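Glycoside hydrolase family protein (PDB 6Q2F) is an alpha-L-rhamnosidase, a glycoside hydrolase that probably cleaves terminal alpha-L-rhamnose from its glycosides. Local coordinates at residues Ser137-Pro142 with Gly461-Lys466; Glu470-Tyr475 with Tyr566-Asp571; Gly149-Val154 with Tyr445-Thr450; Phe89-Gln94 with Asn452-Pro457. All coordinates share one frame; numbering follows the deposited sequence.

Interaction 1. Residues Ser137-Pro142 with Gly461-Lys466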
loop_
_atom_site.group_PDB
_atom_site.type_symbol
_atom_site.label_atom_id
_atom_site.label_comp_id
_atom_site.label_asym_id
_atom_site.label_seq_id
_atom_site.Cartn_x
_atom_site.Cartn_y
_atom_site.Cartn_z
ATOM N N SER A 137 -5.363 8.698 -10.140
ATOM C CA SER A 137 -4.566 7.574 -10.603
ATOM C C SER A 137 -5.035 7.020 -11.952
ATOM O O SER A 137 -6.151 7.164 -12.281
ATOM C CB SER A 137 -4.515 6.476 -9.561
ATOM O OG SER A 137 -5.608 5.643 -9.642
ATOM N N GLU A 138 -4.175 6.393 -12.735
ATOM C CA GLU A 138 -2.773 6.197 -12.462
ATOM C C GLU A 138 -2.003 7.061 -13.442
ATOM O O GLU A 138 -1.486 8.066 -13.082
ATOM C CB GLU A 138 -2.399 4.746 -12.652
ATOM C CG GLU A 138 -0.918 4.450 -12.515
ATOM C CD GLU A 138 -0.402 4.658 -11.116
ATOM O OE1 GLU A 138 0.776 4.869 -10.950
ATOM O OE2 GLU A 138 -1.196 4.635 -10.193
ATOM N N THR A 139 -1.958 6.643 -14.691
ATOM C CA THR A 139 -1.317 7.363 -15.770
ATOM C C THR A 139 -2.137 7.086 -17.002
ATOM O O THR A 139 -1.874 6.201 -17.753
ATOM C CB THR A 139 0.162 6.989 -15.984
ATOM O OG1 THR A 139 0.334 5.592 -15.896
ATOM C CG2 THR A 139 1.031 7.643 -14.997
ATOM N N GLY A 140 -3.162 7.884 -17.176
ATOM C CA GLY A 140 -4.124 7.694 -18.240
ATOM C C GLY A 140 -4.834 9.000 -18.536
ATOM O O GLY A 140 -4.965 9.881 -17.673
ATOM N N GLY A 141 -5.288 9.116 -19.782
ATOM C CA GLY A 141 -6.034 10.266 -20.230
ATOM C C GLY A 141 -6.336 10.138 -21.709
ATOM O O GLY A 141 -5.812 9.256 -22.394
ATOM N N PRO A 142 -7.207 11.007 -22.238
ATOM C CA PRO A 142 -7.624 10.846 -23.638
ATOM C C PRO A 142 -6.512 11.082 -24.642
ATOM O O PRO A 142 -6.722 10.817 -25.826
ATOM C CB PRO A 142 -8.750 11.883 -23.813
ATOM C CG PRO A 142 -8.545 12.854 -22.729
ATOM C CD PRO A 142 -7.906 12.108 -21.568
ATOM N N GLY A 461 -9.506 8.799 -20.138
ATOM C CA GLY A 461 -9.134 7.999 -21.290
ATOM C C GLY A 461 -8.223 6.871 -20.859
ATOM O O GLY A 461 -7.980 6.659 -19.673
ATOM N N LEU A 462 -7.699 6.160 -21.845
ATOM C CA LEU A 462 -6.994 4.915 -21.571
ATOM C C LEU A 462 -5.803 5.114 -20.640
ATOM O O LEU A 462 -5.014 6.050 -20.801
ATOM C CB LEU A 462 -6.521 4.300 -22.885
ATOM C CG LEU A 462 -7.663 3.922 -23.823
ATOM C CD1 LEU A 462 -7.094 3.487 -25.179
ATOM C CD2 LEU A 462 -8.487 2.793 -23.195
ATOM N N GLU A 463 -5.684 4.223 -19.660
ATOM C CA GLU A 463 -4.416 4.030 -18.983
ATOM C C GLU A 463 -3.351 3.640 -20.006
ATOM O O GLU A 463 -3.554 2.735 -20.814
ATOM C CB GLU A 463 -4.576 2.948 -17.905
ATOM C CG GLU A 463 -5.430 3.400 -16.696
ATOM C CD GLU A 463 -4.656 4.325 -15.760
ATOM O OE1 GLU A 463 -3.411 4.380 -15.879
ATOM O OE2 GLU A 463 -5.285 4.991 -14.906
ATOM N N VAL A 464 -2.218 4.339 -19.983
ATOM C CA VAL A 464 -1.145 4.037 -20.924
ATOM C C VAL A 464 -0.563 2.654 -20.616
ATOM O O VAL A 464 -0.540 2.201 -19.465
ATOM C CB VAL A 464 -0.042 5.115 -20.881
ATOM C CG1 VAL A 464 0.762 5.039 -19.563
ATOM C CG2 VAL A 464 0.923 4.944 -22.070
ATOM N N ASP A 465 -0.113 1.969 -21.660
ATOM C CA ASP A 465 0.514 0.657 -21.549
ATOM C C ASP A 465 1.709 0.727 -20.599
ATOM O O ASP A 465 2.736 1.324 -20.923
ATOM C CB ASP A 465 0.926 0.177 -22.955
ATOM C CG ASP A 465 1.670 -1.161 -22.935
ATOM O OD1 ASP A 465 2.022 -1.641 -21.833
ATOM O OD2 ASP A 465 1.899 -1.725 -24.027
ATOM N N LYS A 466 1.570 0.136 -19.410
ATOM C CA LYS A 466 2.555 0.304 -18.352
ATOM C C LYS A 466 3.862 -0.434 -18.635
ATOM O O LYS A 466 4.851 -0.200 -17.929
ATOM C CB LYS A 466 1.961 -0.174 -17.020
ATOM C CG LYS A 466 0.573 0.415 -16.694
ATOM C CD LYS A 466 0.690 1.827 -16.125
ATOM C CE LYS A 466 -0.707 2.440 -15.871
ATOM N NZ LYS A 466 -1.108 3.450 -16.911
HETATM O O HOH W 1 -7.745 7.346 -24.588
#

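Interaction 2. Residues Glu470-Tyr475 with Tyr566-Asp571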
loop_
_atom_site.group_PDB
_atom_site.type_symbol
_atom_site.label_atom_id
_atom_site.label_comp_id
_atom_site.label_asym_id
_atom_site.label_seq_id
_atom_site.Cartn_x
_atom_site.Cartn_y
_atom_site.Cartn_z
ATOM N N GLU A 470 8.288 3.916 -24.095
ATOM C CA GLU A 470 8.029 5.033 -24.991
ATOM C C GLU A 470 6.609 5.567 -24.816
ATOM O O GLU A 470 6.390 6.780 -24.841
ATOM C CB GLU A 470 8.273 4.612 -26.441
ATOM C CG GLU A 470 7.819 5.651 -27.454
ATOM C CD GLU A 470 8.585 6.961 -27.342
ATOM O OE1 GLU A 470 9.724 6.966 -26.791
ATOM O OE2 GLU A 470 8.053 7.989 -27.798
ATOM N N ALA A 471 5.628 4.676 -24.683
ATOM C CA ALA A 471 4.246 5.123 -24.549
ATOM C C ALA A 471 4.059 5.879 -23.235
ATOM O O ALA A 471 3.410 6.933 -23.195
ATOM C CB ALA A 471 3.295 3.921 -24.614
ATOM N N VAL A 472 4.661 5.359 -22.159
ATOM C CA VAL A 472 4.621 6.022 -20.862
ATOM C C VAL A 472 5.228 7.415 -20.963
ATOM O O VAL A 472 4.655 8.394 -20.468
ATOM C CB VAL A 472 5.334 5.161 -19.803
ATOM C CG1 VAL A 472 5.486 5.964 -18.516
ATOM C CG2 VAL A 472 4.532 3.892 -19.541
ATOM N N ARG A 473 6.371 7.534 -21.646
ATOM C CA ARG A 473 7.042 8.824 -21.771
ATOM C C ARG A 473 6.195 9.822 -22.542
ATOM O O ARG A 473 6.110 10.996 -22.165
ATOM C CB ARG A 473 8.391 8.650 -22.463
ATOM C CG ARG A 473 9.099 9.963 -22.787
ATOM C CD ARG A 473 10.504 9.681 -23.369
ATOM N NE ARG A 473 11.443 9.251 -22.337
ATOM C CZ ARG A 473 12.120 10.095 -21.569
ATOM N NH1 ARG A 473 11.958 11.407 -21.722
ATOM N NH2 ARG A 473 12.972 9.634 -20.674
ATOM N N GLU A 474 5.589 9.379 -23.646
ATOM C CA GLU A 474 4.714 10.260 -24.411
ATOM C C GLU A 474 3.523 10.683 -23.570
ATOM O O GLU A 474 3.150 11.856 -23.553
ATOM C CB GLU A 474 4.230 9.574 -25.695
ATOM C CG GLU A 474 5.304 9.311 -26.743
ATOM C CD GLU A 474 4.744 8.581 -27.973
ATOM O OE1 GLU A 474 3.505 8.537 -28.122
ATOM O OE2 GLU A 474 5.538 8.047 -28.780
ATOM N N TYR A 475 2.909 9.732 -22.866
ATOM C CA TYR A 475 1.829 10.088 -21.954
ATOM C C TYR A 475 2.266 11.192 -20.991
ATOM O O TYR A 475 1.607 12.226 -20.874
ATOM C CB TYR A 475 1.345 8.866 -21.164
ATOM C CG TYR A 475 0.505 9.320 -20.000
ATOM C CD1 TYR A 475 -0.834 9.648 -20.179
ATOM C CD2 TYR A 475 1.064 9.486 -18.733
ATOM C CE1 TYR A 475 -1.593 10.098 -19.138
ATOM C CE2 TYR A 475 0.315 9.959 -17.685
ATOM C CZ TYR A 475 -1.020 10.247 -17.883
ATOM O OH TYR A 475 -1.766 10.705 -16.833
ATOM N N TYR A 566 7.594 2.916 -13.962
ATOM C CA TYR A 566 8.076 3.728 -12.842
ATOM C C TYR A 566 9.468 4.312 -13.091
ATOM O O TYR A 566 9.725 5.464 -12.731
ATOM C CB TYR A 566 8.007 2.913 -11.548
ATOM C CG TYR A 566 6.574 2.635 -11.128
ATOM C CD1 TYR A 566 5.799 3.619 -10.517
ATOM C CD2 TYR A 566 5.983 1.405 -11.378
ATOM C CE1 TYR A 566 4.478 3.369 -10.139
ATOM C CE2 TYR A 566 4.680 1.161 -11.002
ATOM C CZ TYR A 566 3.926 2.143 -10.377
ATOM O OH TYR A 566 2.642 1.891 -10.018
ATOM N N GLY A 567 10.353 3.574 -13.763
ATOM C CA GLY A 567 11.619 4.169 -14.178
ATOM C C GLY A 567 11.428 5.350 -15.125
ATOM O O GLY A 567 12.020 6.418 -14.948
ATOM N N THR A 568 10.564 5.180 -16.130
ATOM C CA THR A 568 10.303 6.258 -17.088
ATOM C C THR A 568 9.644 7.456 -16.411
ATOM O O THR A 568 9.984 8.612 -16.695
ATOM C CB THR A 568 9.420 5.735 -18.216
ATOM O OG1 THR A 568 9.977 4.520 -18.719
ATOM C CG2 THR A 568 9.322 6.747 -19.339
ATOM N N VAL A 569 8.706 7.200 -15.499
ATOM C CA VAL A 569 8.043 8.297 -14.799
ATOM C C VAL A 569 9.077 9.127 -14.056
ATOM O O VAL A 569 9.096 10.363 -14.147
ATOM C CB VAL A 569 6.964 7.754 -13.849
ATOM C CG1 VAL A 569 6.562 8.827 -12.879
ATOM C CG2 VAL A 569 5.741 7.278 -14.640
ATOM N N ALA A 570 10.003 8.447 -13.362
ATOM C CA ALA A 570 11.030 9.163 -12.610
ATOM C C ALA A 570 11.969 9.901 -13.549
ATOM O O ALA A 570 12.362 11.036 -13.278
ATOM C CB ALA A 570 11.812 8.198 -11.703
ATOM N N ASP A 571 12.334 9.272 -14.670
ATOM C CA ASP A 571 13.210 9.931 -15.641
ATOM C C ASP A 571 12.585 11.214 -16.165
ATOM O O ASP A 571 13.224 12.269 -16.200
ATOM C CB ASP A 571 13.513 8.985 -16.807
ATOM C CG ASP A 571 14.411 7.839 -16.412
ATOM O OD1 ASP A 571 14.907 7.861 -15.266
ATOM O OD2 ASP A 571 14.612 6.930 -17.255
HETATM O O HOH W 2 13.495 6.979 -19.774
#

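Interaction 3. Residues Gly149-Val154 with Tyr445-Thr450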
loop_
_atom_site.group_PDB
_atom_site.type_symbol
_atom_site.label_atom_id
_atom_site.label_comp_id
_atom_site.label_asym_id
_atom_site.label_seq_id
_atom_site.Cartn_x
_atom_site.Cartn_y
_atom_site.Cartn_z
ATOM N N GLY A 149 -2.867 1.879 -25.257
ATOM C CA GLY A 149 -3.497 1.487 -24.015
ATOM C C GLY A 149 -3.014 0.131 -23.522
ATOM O O GLY A 149 -2.267 -0.589 -24.196
ATOM N N LEU A 150 -3.457 -0.219 -22.318
ATOM C CA LEU A 150 -3.120 -1.520 -21.757
ATOM C C LEU A 150 -3.654 -2.626 -22.657
ATOM O O LEU A 150 -4.754 -2.522 -23.197
ATOM C CB LEU A 150 -3.692 -1.651 -20.347
ATOM C CG LEU A 150 -2.973 -0.857 -19.247
ATOM C CD1 LEU A 150 -3.911 -0.671 -18.070
ATOM C CD2 LEU A 150 -1.711 -1.606 -18.823
ATOM N N LYS A 151 -2.867 -3.690 -22.817
ATOM C CA LYS A 151 -3.140 -4.741 -23.790
ATOM C C LYS A 151 -3.167 -6.111 -23.125
ATOM O O LYS A 151 -2.372 -6.397 -22.223
ATOM C CB LYS A 151 -2.086 -4.775 -24.889
ATOM C CG LYS A 151 -1.984 -3.514 -25.705
ATOM C CD LYS A 151 -0.685 -3.541 -26.497
ATOM C CE LYS A 151 -0.395 -2.211 -27.133
ATOM N NZ LYS A 151 0.059 -1.235 -26.102
ATOM N N LYS A 152 -4.043 -6.978 -23.627
ATOM C CA LYS A 152 -4.104 -8.375 -23.226
ATOM C C LYS A 152 -3.947 -9.250 -24.462
ATOM O O LYS A 152 -4.419 -8.901 -25.549
ATOM C CB LYS A 152 -5.444 -8.714 -22.561
ATOM C CG LYS A 152 -6.627 -8.369 -23.486
ATOM C CD LYS A 152 -7.875 -9.087 -23.122
ATOM C CE LYS A 152 -8.914 -8.901 -24.206
ATOM N NZ LYS A 152 -9.275 -7.483 -24.437
ATOM N N LEU A 153 -3.319 -10.406 -24.272
ATOM C CA LEU A 153 -3.162 -11.368 -25.354
ATOM C C LEU A 153 -4.504 -12.027 -25.681
ATOM O O LEU A 153 -5.281 -12.362 -24.784
ATOM C CB LEU A 153 -2.121 -12.421 -24.951
ATOM C CG LEU A 153 -1.488 -13.328 -26.014
ATOM C CD1 LEU A 153 -0.590 -12.537 -26.955
ATOM C CD2 LEU A 153 -0.708 -14.467 -25.352
ATOM N N VAL A 154 -4.781 -12.202 -26.981
ATOM C CA VAL A 154 -5.979 -12.887 -27.466
ATOM C C VAL A 154 -5.553 -13.784 -28.619
ATOM O O VAL A 154 -4.463 -13.639 -29.175
ATOM C CB VAL A 154 -7.097 -11.923 -27.939
ATOM C CG1 VAL A 154 -7.764 -11.209 -26.745
ATOM C CG2 VAL A 154 -6.525 -10.920 -28.904
ATOM N N TYR A 445 -3.387 -8.989 -29.935
ATOM C CA TYR A 445 -3.720 -8.327 -28.688
ATOM C C TYR A 445 -4.908 -7.403 -28.902
ATOM O O TYR A 445 -5.252 -7.026 -30.030
ATOM C CB TYR A 445 -2.524 -7.548 -28.101
ATOM C CG TYR A 445 -2.119 -6.304 -28.865
ATOM C CD1 TYR A 445 -2.809 -5.099 -28.698
ATOM C CD2 TYR A 445 -1.035 -6.330 -29.744
ATOM C CE1 TYR A 445 -2.432 -3.957 -29.396
ATOM C CE2 TYR A 445 -0.646 -5.196 -30.434
ATOM C CZ TYR A 445 -1.348 -4.014 -30.262
ATOM O OH TYR A 445 -0.962 -2.887 -30.960
ATOM N N SER A 446 -5.529 -7.048 -27.789
ATOM C CA SER A 446 -6.620 -6.093 -27.789
ATOM C C SER A 446 -6.581 -5.358 -26.454
ATOM O O SER A 446 -5.761 -5.657 -25.584
ATOM C CB SER A 446 -7.952 -6.790 -28.049
ATOM O OG SER A 446 -8.290 -7.633 -26.968
ATOM N N LEU A 447 -7.464 -4.380 -26.299
ATOM C CA LEU A 447 -7.410 -3.458 -25.171
ATOM C C LEU A 447 -8.134 -3.991 -23.938
ATOM O O LEU A 447 -9.153 -4.682 -24.034
ATOM C CB LEU A 447 -8.009 -2.112 -25.572
ATOM C CG LEU A 447 -7.272 -1.428 -26.725
ATOM C CD1 LEU A 447 -7.786 -0.019 -26.889
ATOM C CD2 LEU A 447 -5.743 -1.448 -26.472
ATOM N N LEU A 448 -7.583 -3.656 -22.766
ATOM C CA LEU A 448 -8.320 -3.796 -21.511
ATOM C C LEU A 448 -9.436 -2.762 -21.405
ATOM O O LEU A 448 -10.505 -3.046 -20.854
ATOM C CB LEU A 448 -7.380 -3.624 -20.323
ATOM C CG LEU A 448 -6.999 -4.835 -19.491
ATOM C CD1 LEU A 448 -6.265 -5.821 -20.370
ATOM C CD2 LEU A 448 -6.114 -4.371 -18.317
ATOM N N GLY A 449 -9.180 -1.544 -21.884
ATOM C CA GLY A 449 -10.107 -0.443 -21.782
ATOM C C GLY A 449 -10.065 0.344 -20.494
ATOM O O GLY A 449 -10.838 1.299 -20.356
ATOM N N THR A 450 -9.197 -0.010 -19.548
ATOM C CA THR A 450 -9.231 0.705 -18.282
ATOM C C THR A 450 -8.712 2.131 -18.450
ATOM O O THR A 450 -7.919 2.448 -19.338
ATOM C CB THR A 450 -8.428 -0.020 -17.199
ATOM O OG1 THR A 450 -7.120 -0.309 -17.687
ATOM C CG2 THR A 450 -9.139 -1.325 -16.827
HETATM O O HOH W 3 -5.883 1.219 -20.790
HETATM O O HOH W 4 -6.632 -0.641 -22.679
#

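Interaction 4. Residues Phe89-Gln94 with Asn452-Pro457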
loop_
_atom_site.group_PDB
_atom_site.type_symbol
_atom_site.label_atom_id
_atom_site.label_comp_id
_atom_site.label_asym_id
_atom_site.label_seq_id
_atom_site.Cartn_x
_atom_site.Cartn_y
_atom_site.Cartn_z
ATOM N N PHE A 89 -5.368 17.195 -6.099
ATOM C CA PHE A 89 -6.124 16.311 -6.979
ATOM C C PHE A 89 -7.356 17.048 -7.456
ATOM O O PHE A 89 -8.059 17.676 -6.647
ATOM C CB PHE A 89 -6.583 15.030 -6.275
ATOM C CG PHE A 89 -5.478 14.244 -5.652
ATOM C CD1 PHE A 89 -4.769 13.333 -6.403
ATOM C CD2 PHE A 89 -5.153 14.416 -4.311
ATOM C CE1 PHE A 89 -3.746 12.592 -5.825
ATOM C CE2 PHE A 89 -4.127 13.683 -3.730
ATOM C CZ PHE A 89 -3.431 12.771 -4.481
ATOM N N ASP A 90 -7.622 16.981 -8.760
ATOM C CA ASP A 90 -8.928 17.401 -9.269
ATOM C C ASP A 90 -9.800 16.153 -9.309
ATOM O O ASP A 90 -9.682 15.340 -10.222
ATOM C CB ASP A 90 -8.826 18.066 -10.634
ATOM C CG ASP A 90 -10.136 18.725 -11.051
ATOM O OD1 ASP A 90 -10.490 19.754 -10.427
ATOM O OD2 ASP A 90 -10.815 18.211 -11.967
ATOM N N ALA A 91 -10.680 16.003 -8.321
ATOM C CA ALA A 91 -11.423 14.762 -8.099
ATOM C C ALA A 91 -12.866 14.921 -8.561
ATOM O O ALA A 91 -13.618 15.717 -7.986
ATOM C CB ALA A 91 -11.384 14.364 -6.622
ATOM N N ASN A 92 -13.258 14.142 -9.573
ATOM C CA ASN A 92 -14.589 14.243 -10.171
ATOM C C ASN A 92 -15.559 13.280 -9.486
ATOM O O ASN A 92 -16.134 12.388 -10.100
ATOM C CB ASN A 92 -14.512 13.972 -11.669
ATOM C CG ASN A 92 -15.820 14.301 -12.395
ATOM O OD1 ASN A 92 -16.528 13.409 -12.871
ATOM N ND2 ASN A 92 -16.137 15.585 -12.482
ATOM N N LEU A 93 -15.710 13.461 -8.178
ATOM C CA LEU A 93 -16.678 12.715 -7.386
ATOM C C LEU A 93 -17.887 13.605 -7.138
ATOM O O LEU A 93 -17.732 14.774 -6.769
ATOM C CB LEU A 93 -16.078 12.260 -6.055
ATOM C CG LEU A 93 -14.882 11.313 -6.128
ATOM C CD1 LEU A 93 -14.565 10.777 -4.751
ATOM C CD2 LEU A 93 -15.189 10.149 -7.068
ATOM N N GLN A 94 -19.077 13.052 -7.342
ATOM C CA GLN A 94 -20.309 13.820 -7.224
ATOM C C GLN A 94 -20.397 14.529 -5.868
ATOM O O GLN A 94 -20.414 13.886 -4.816
ATOM C CB GLN A 94 -21.508 12.901 -7.429
ATOM C CG GLN A 94 -22.836 13.650 -7.360
ATOM C CD GLN A 94 -23.943 12.946 -8.106
ATOM O OE1 GLN A 94 -24.679 13.571 -8.871
ATOM N NE2 GLN A 94 -24.067 11.636 -7.896
ATOM N N ASN A 452 -8.141 6.263 -16.424
ATOM C CA ASN A 452 -7.812 6.971 -15.185
ATOM C C ASN A 452 -9.108 7.377 -14.473
ATOM O O ASN A 452 -10.150 7.521 -15.109
ATOM C CB ASN A 452 -6.976 8.224 -15.468
ATOM C CG ASN A 452 -7.682 9.179 -16.444
ATOM O OD1 ASN A 452 -8.074 8.767 -17.530
ATOM N ND2 ASN A 452 -7.877 10.443 -16.036
ATOM N N HIS A 453 -9.033 7.554 -13.144
ATOM C CA HIS A 453 -10.172 8.002 -12.309
ATOM C C HIS A 453 -9.697 8.924 -11.178
ATOM O O HIS A 453 -8.523 8.869 -10.800
ATOM C CB HIS A 453 -10.902 6.825 -11.656
ATOM C CG HIS A 453 -11.343 5.757 -12.602
ATOM N ND1 HIS A 453 -12.569 5.787 -13.237
ATOM C CD2 HIS A 453 -10.736 4.611 -13.000
ATOM C CE1 HIS A 453 -12.693 4.712 -13.995
ATOM N NE2 HIS A 453 -11.600 3.980 -13.867
ATOM N N PRO A 454 -10.585 9.781 -10.630
ATOM C CA PRO A 454 -11.911 10.180 -11.109
ATOM C C PRO A 454 -11.863 11.570 -11.736
ATOM O O PRO A 454 -11.704 12.590 -11.053
ATOM C CB PRO A 454 -12.751 10.181 -9.832
ATOM C CG PRO A 454 -11.707 10.470 -8.679
ATOM C CD PRO A 454 -10.322 10.359 -9.296
ATOM N N ALA A 455 -11.960 11.593 -13.055
ATOM C CA ALA A 455 -11.876 12.778 -13.883
ATOM C C ALA A 455 -13.173 12.944 -14.658
ATOM O O ALA A 455 -13.938 11.983 -14.821
ATOM C CB ALA A 455 -10.707 12.667 -14.871
ATOM N N PRO A 456 -13.455 14.142 -15.147
ATOM C CA PRO A 456 -14.594 14.319 -16.049
ATOM C C PRO A 456 -14.350 13.577 -17.350
ATOM O O PRO A 456 -13.194 13.253 -17.676
ATOM C CB PRO A 456 -14.641 15.838 -16.267
ATOM C CG PRO A 456 -13.275 16.302 -15.963
ATOM C CD PRO A 456 -12.763 15.412 -14.875
ATOM N N PRO A 457 -15.409 13.270 -18.104
ATOM C CA PRO A 457 -15.231 12.511 -19.353
ATOM C C PRO A 457 -14.175 13.077 -20.286
ATOM O O PRO A 457 -13.399 12.301 -20.856
ATOM C CB PRO A 457 -16.628 12.565 -19.979
ATOM C CG PRO A 457 -17.548 12.658 -18.784
ATOM C CD PRO A 457 -16.835 13.527 -17.808
#

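Interaction 1. Residues Ser137-Pro142 with Gly461-Lys466
Glu463 reaches from one loop into the backbone of the other and grips the two successive amides of Glu138 and Thr139. Its CB lies against Leu150, and the chain bends at CG (chi2 -76°), which brings CD close to both N-H groups, about equally far from Glu138 N and Thr139 N. Each oxygen then takes one of them: OE2 accepts from Glu138 N through its syn lone pair at 2.8 Å, and OE1 accepts from Thr139 N at 2.9 Å, also on the syn side but 15° out of the carboxylate plane. The peptide bond entering Glu138 is cis.

OE1 has a second donor, since Lys466 NZ forms a salt bridge to it at 2.7 Å, nearly along the C-O axis. The lysine folds back at chi2 and carries CE past Glu138 CG, so that NZ also bonds Thr139 OG1 (2.8 Å) and Val464 O, with a weak bond to Thr139 O. Thr139 O is held in addition by Val464 N at 2.9 Å, in the carbonyl plane, as part of a single bridge between Gly140 and Glu463. Further on, Gly141 N donates to Leu462 O at 3.2 Å. Gly140 lies so near the Glu463 backbone that a CB there would clash.

The loop 137-142 follows barrel strand 127-131, and the side chain of Ser137 lies about 8 Å from the bound sodium ion. His565 of helix 543-575 bonds Thr139 OG1. Thr139 O and Glu463 OE1, both acceptors, stand 3.0 Å apart; the ammonium group placed against both is likely to offset their repulsion and keep the buried carboxylate ionised.

Interaction 2. Residues Glu470-Tyr475 with Tyr566-Asp571
Around Arg473 and Thr568, whose CA atoms are the nearest across the pair, the two helix segments run in broadly the same direction, their axes 9.1 Å apart at closest and crossing at -36°. Thr568 points at the other helix and fills the space between Val472 and Arg473. Its methyl, CG2, stands anti to the backbone N and meets Arg473 CB at 3.8 Å, while Val472 CG1 comes obliquely against Thr568 CB at 4.0 Å. The hydroxyl turns back along its own helix to Glu564 O, and this leaves the methyl side to do the packing. One step on, Val569 CG2 touches Val472 CG1 at 4.1 Å and closes the apolar patch.

Arg473 is extended as far as CD and then bends at chi3 (-75°), which swings the guanidinium across toward the exposed Asp571. NH2 lies 4.0 Å from Asp571 CB, yet 4.7 Å from OD2, and the two charged groups do not meet directly. A water in the guanidinium plane links them, accepting from Arg473 NH2 at 2.9 Å and donating to Asp571 OD2 at 2.8 Å. NH1 forms salt bridges to Glu575 and Glu477.

These are neighbouring outer helices of the (beta/alpha)8 barrel: helix 469-487 leads into barrel strand 497-502, and helix 543-575 comes after it. The interface thus grades from buried methyl packing, with no direct hydrogen bond between the segments, to a hydrated charged margin where carboxylates on both helices probably help hold the arginine in place.

Interaction 3. Residues Gly149-Val154 with Tyr445-Thr450
Lys151 lays its aliphatic chain alongside Tyr445, with CD over one face of the ring, 3.6 Å from the centroid and 22° off the normal, a CH-pi contact. The two side chains point the same way; CG and CE touch the ring as well, near CD1 and CE1. A bend at chi4 (74°) then turns Lys151 NZ off the ring to Gly149 O at 3.1 Å and into a salt bridge with Asp465. Replacing Lys151 by an alanine would probably bare that ring face and cost the Asp465 carboxylate its salt bridge.

On the other face of the sheet Lys152 and Ser446 sit together, and Lys152 NZ donates to Ser446 OG at 2.7 Å. Val154 CG1 leans on the same hydroxyl oxygen at 3.6 Å.

Beneath these side chains lies an antiparallel ladder. Lys152 and Ser446 form a hydrogen-bonded pair, with Lys152 N to Ser446 O at 2.9 Å, flanked by the non-hydrogen-bonded pairs Lys151-Leu447 and Leu153-Tyr445. Strand 151-160 is thereby joined as an outermost strand to strand 436-447 in a four-stranded antiparallel sheet. As the strands give way to loop, Leu448 N still bonds Leu150 O at 3.1 Å. Two waters carry the link further, one from Leu150 O to Gly449 N and another from Leu150 N to Thr450 O. Leu150 CD1 rests at 3.3 Å from Thr450 OG1, whose hydroxyl is bonded to Val507 O.

In the next shell, the carbonyls of Thr176 and Gly178 bond Lys152 NZ, and the Trp512 ring meets Tyr445 with the planes about 20° apart.

Interaction 4. Residues Phe89-Gln94 with Asn452-Pro457
The carboxamide of Asn92 lies flat over the Ala455-Pro456 peptide group, the two planes about 17° apart. Its CG stands almost directly above Pro456 N at 3.6 Å, with OD1 over the Ala455 carbonyl and ND2 toward the Pro456 ring. Asn92 CG is anti to the backbone N (chi1 -170°), which extends the amide along the loop 452-457 and sets CB 3.4 Å from Ala455 C. The Pro454 ring, entered through a cis peptide bond, takes Leu93 CD2 against its CB at 3.7 Å and has Ala91 CB near its CG.

A single hydrogen bond joins the backbones: Asn92 N to Pro454 O, short at 2.6 Å, with the donor 44° above the carbonyl plane. Asn92 is also the centre of an inverse gamma turn, closed by a weak bond from Leu93 N to Ala91 O, and the chain swings round here while the Asn92 N-H still points at the Pro454 carbonyl. With an alanine here, the Ala455-Pro456 peptide would probably lose the flat group that covers it.

The turn directly follows barrel strand 85-91, which runs parallel between strands 56-62 and 127-131. Leu93 rests on Met62 at the end of strand 56-62, while Pro454 packs on Trp136 in the loop after strand 127-131, its side chain about 11 Å from the sodium ion.

From the N terminus, interaction 4 opens first, just beyond barrel strand 85-91, followed by interaction 1 in the loop after strand 127-131 and interaction 3 at the start of strand 151-160. The long excursion through the inserted beta sheets returns along strand 436-447, where interaction 3 closes, nested within the loops closed by interactions 1 and 4. Interaction 4 closes next and interaction 1 last; these two therefore cross. The returning segment 445-466 thus ties the inserted sheet to the barrel's loops in quick succession, with Glu463 N of interaction 1 probably hydrogen-bonded to Thr450 O of interaction 3. Interaction 2 follows in series, joining outer helices 469-487 and 543-575, and touches interaction 1 through Tyr475 and Val464.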